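Local coordinates for O-methyltransferase (Bacillus halodurans, PDB 2GPY), which is of unproven function but probably transfers a methyl group from S-adenosylmethionine to a hydroxyl of its substrate, at residues 55-60 and 78-83. Sequence-based numbering, arbitrary orientation.
Sequences PARILE and EATIVS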
ATOM      1  N   PRO B  55      -9.425   4.646  -2.604  1.00 38.93           N
ATOM      2  CA  PRO B  55      -9.945   5.830  -1.898  1.00 38.48           C
ATOM      3  C   PRO B  55     -11.068   6.486  -2.705  1.00 38.90           C
ATOM      4  O   PRO B  55     -11.064   6.388  -3.928  1.00 37.59           O
ATOM      5  CB  PRO B  55      -8.726   6.734  -1.806  1.00 39.33           C
ATOM      6  CG  PRO B  55      -7.877   6.376  -3.018  1.00 39.08           C
ATOM      7  CD  PRO B  55      -8.097   4.892  -3.207  1.00 38.80           C
ATOM      8  N   ALA B  56     -12.034   7.103  -2.019  1.00 38.34           N
ATOM      9  CA  ALA B  56     -13.094   7.850  -2.693  1.00 38.75           C
ATOM     10  C   ALA B  56     -12.793   9.348  -2.832  1.00 38.51           C
ATOM     11  O   ALA B  56     -13.331  10.002  -3.726  1.00 37.21           O
ATOM     12  CB  ALA B  56     -14.434   7.654  -1.950  1.00 38.71           C
ATOM     13  N   ARG B  57     -11.983   9.895  -1.928  1.00 38.30           N
ATOM     14  CA  ARG B  57     -11.780  11.358  -1.848  1.00 38.49           C
ATOM     15  C   ARG B  57     -10.295  11.612  -1.600  1.00 37.97           C
ATOM     16  O   ARG B  57      -9.730  11.104  -0.620  1.00 37.14           O
ATOM     17  CB  ARG B  57     -12.599  11.953  -0.697  1.00 38.06           C
ATOM     18  CG  ARG B  57     -14.143  11.898  -0.890  1.00 39.54           C
ATOM     19  CD  ARG B  57     -14.870  12.494   0.312  1.00 41.86           C
ATOM     20  NE  ARG B  57     -14.375  13.829   0.667  1.00 49.12           N
ATOM     21  CZ  ARG B  57     -14.503  14.928  -0.078  1.00 51.30           C
ATOM     22  NH1 ARG B  57     -15.115  14.899  -1.265  1.00 52.33           N
ATOM     23  NH2 ARG B  57     -14.006  16.073   0.369  1.00 52.67           N
ATOM     24  N   ILE B  58      -9.667  12.375  -2.491  1.00 35.71           N
ATOM     25  CA  ILE B  58      -8.218  12.651  -2.424  1.00 35.81           C
ATOM     26  C   ILE B  58      -8.024  14.163  -2.393  1.00 35.90           C
ATOM     27  O   ILE B  58      -8.667  14.909  -3.167  1.00 35.60           O
ATOM     28  CB  ILE B  58      -7.494  12.071  -3.649  1.00 35.53           C
ATOM     29  CG1 ILE B  58      -7.711  10.546  -3.708  1.00 36.06           C
ATOM     30  CG2 ILE B  58      -5.963  12.463  -3.653  1.00 36.05           C
ATOM     31  CD1 ILE B  58      -7.398   9.913  -5.099  1.00 37.59           C
ATOM     32  N   LEU B  59      -7.170  14.624  -1.483  1.00 36.06           N
ATOM     33  CA  LEU B  59      -6.753  16.032  -1.446  1.00 35.81           C
ATOM     34  C   LEU B  59      -5.260  16.126  -1.804  1.00 36.31           C
ATOM     35  O   LEU B  59      -4.416  15.409  -1.252  1.00 35.32           O
ATOM     36  CB  LEU B  59      -6.997  16.620  -0.056  1.00 36.32           C
ATOM     37  CG  LEU B  59      -6.431  18.028   0.155  1.00 34.51           C
ATOM     38  CD1 LEU B  59      -7.085  19.057  -0.790  1.00 33.39           C
ATOM     39  CD2 LEU B  59      -6.591  18.432   1.597  1.00 36.22           C
ATOM     40  N   GLU B  60      -4.940  17.004  -2.746  1.00 35.99           N
ATOM     41  CA  GLU B  60      -3.566  17.197  -3.168  1.00 37.37           C
ATOM     42  C   GLU B  60      -3.153  18.639  -2.962  1.00 36.97           C
ATOM     43  O   GLU B  60      -3.892  19.548  -3.327  1.00 36.45           O
ATOM     44  CB  GLU B  60      -3.422  16.844  -4.659  1.00 36.63           C
ATOM     45  CG  GLU B  60      -2.168  17.399  -5.327  1.00 39.83           C
ATOM     46  CD  GLU B  60      -2.116  16.997  -6.791  1.00 40.81           C
ATOM     47  OE1 GLU B  60      -2.897  17.550  -7.594  1.00 40.21           O
ATOM     48  OE2 GLU B  60      -1.338  16.062  -7.093  1.00 45.62           O
ATOM     49  N   GLU B  78     -14.077   6.322  -9.872  1.00 42.08           N
ATOM     50  CA  GLU B  78     -15.086   6.633  -8.853  1.00 43.76           C
ATOM     51  C   GLU B  78     -14.713   7.759  -7.872  1.00 43.55           C
ATOM     52  O   GLU B  78     -15.594   8.307  -7.186  1.00 44.16           O
ATOM     53  CB  GLU B  78     -15.404   5.365  -8.060  1.00 44.44           C
ATOM     54  CG  GLU B  78     -16.030   4.275  -8.894  1.00 48.31           C
ATOM     55  CD  GLU B  78     -17.367   4.697  -9.448  1.00 54.34           C
ATOM     56  OE1 GLU B  78     -17.404   5.297 -10.554  1.00 57.02           O
ATOM     57  OE2 GLU B  78     -18.391   4.430  -8.770  1.00 57.58           O
ATOM     58  N   ALA B  79     -13.433   8.106  -7.812  1.00 41.14           N
ATOM     59  CA  ALA B  79     -12.940   8.996  -6.776  1.00 40.67           C
ATOM     60  C   ALA B  79     -13.075  10.450  -7.196  1.00 39.82           C
ATOM     61  O   ALA B  79     -13.203  10.763  -8.374  1.00 39.08           O
ATOM     62  CB  ALA B  79     -11.463   8.692  -6.464  1.00 40.72           C
ATOM     63  N   THR B  80     -13.074  11.329  -6.217  1.00 39.81           N
ATOM     64  CA  THR B  80     -13.021  12.767  -6.489  1.00 41.11           C
ATOM     65  C   THR B  80     -11.739  13.289  -5.900  1.00 40.55           C
ATOM     66  O   THR B  80     -11.234  12.763  -4.882  1.00 40.44           O
ATOM     67  CB  THR B  80     -14.240  13.549  -5.952  1.00 41.97           C
ATOM     68  OG1 THR B  80     -14.267  13.493  -4.527  1.00 45.38           O
ATOM     69  CG2 THR B  80     -15.530  12.981  -6.488  1.00 42.85           C
ATOM     70  N   ILE B  81     -11.198  14.293  -6.576  1.00 39.26           N
ATOM     71  CA  ILE B  81      -9.949  14.884  -6.205  1.00 39.03           C
ATOM     72  C   ILE B  81     -10.204  16.387  -5.992  1.00 38.42           C
ATOM     73  O   ILE B  81     -10.963  17.033  -6.743  1.00 37.22           O
ATOM     74  CB  ILE B  81      -8.917  14.650  -7.309  1.00 39.85           C
ATOM     75  CG1 ILE B  81      -8.814  13.116  -7.574  1.00 42.65           C
ATOM     76  CG2 ILE B  81      -7.566  15.253  -6.917  1.00 40.54           C
ATOM     77  CD1 ILE B  81      -7.755  12.728  -8.484  1.00 47.84           C
ATOM     78  N   VAL B  82      -9.607  16.910  -4.933  1.00 36.25           N
ATOM     79  CA  VAL B  82      -9.563  18.347  -4.713  1.00 36.21           C
ATOM     80  C   VAL B  82      -8.067  18.669  -4.760  1.00 35.63           C
ATOM     81  O   VAL B  82      -7.277  17.975  -4.130  1.00 35.32           O
ATOM     82  CB  VAL B  82     -10.150  18.740  -3.354  1.00 35.57           C
ATOM     83  CG1 VAL B  82      -9.983  20.262  -3.115  1.00 36.55           C
ATOM     84  CG2 VAL B  82     -11.630  18.357  -3.280  1.00 37.16           C
ATOM     85  N   SER B  83      -7.660  19.690  -5.506  1.00 34.70           N
ATOM     86  CA  SER B  83      -6.222  20.025  -5.573  1.00 35.45           C
ATOM     87  C   SER B  83      -5.980  21.545  -5.504  1.00 36.38           C
ATOM     88  O   SER B  83      -6.761  22.314  -6.056  1.00 36.63           O
ATOM     89  CB  SER B  83      -5.636  19.452  -6.861  1.00 36.15           C
ATOM     90  OG  SER B  83      -4.206  19.606  -6.933  1.00 36.32           O
TER
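Ile-58 and Ile-81 lie abreast on one face of two parallel strands, Ile-58 CB 4.3 Å from Ile-81 CG1, while Ile-58 CD1 runs back toward the methyl of Ala-79. That methyl is itself a small bump seated against the turn before the strand, with Ala-79 CB 3.4 Å from Pro-55 O. On the face of Arg-57 and Thr-80, Leu-59 CG stands anti to its backbone N (chi1 172°), which leans CD1 over the neighbouring strand, 3.9 Å from Val-82 CG1 and 3.5 Å from Val-82 O. Arg-57 bends at chi3 and runs alongside Thr-80, but its NE and NH2 bond to the carbonyls of Leu-126 and Pro-125. Between the strands, Ile-58 sends N to Thr-80 O (2.9 Å), a somewhat bent bond, and takes Val-82 N on its O (2.8 Å) nearly straight (167°). Glu-60 reaches out extended (chi2 180°), bringing OE1 to Ser-83 OG, which donates to it, though the hydroxyl is crowded and the bond length doubtful. The Glu-60 side chain also packs on Ser-68, Ala-69 and Met-72 of helix 67-75; an alanine here would probably open a gap under that helix and might leave Ser-83 OG without this acceptor. The pair belongs to the first beta-alpha-beta unit of a Rossmann-like methyltransferase sheet and lies inside it: helix 67-75 makes the crossover and covers Glu-60 and Ile-81, strand 127-133 flanks 57-61, and strand 107-111 flanks 80-85.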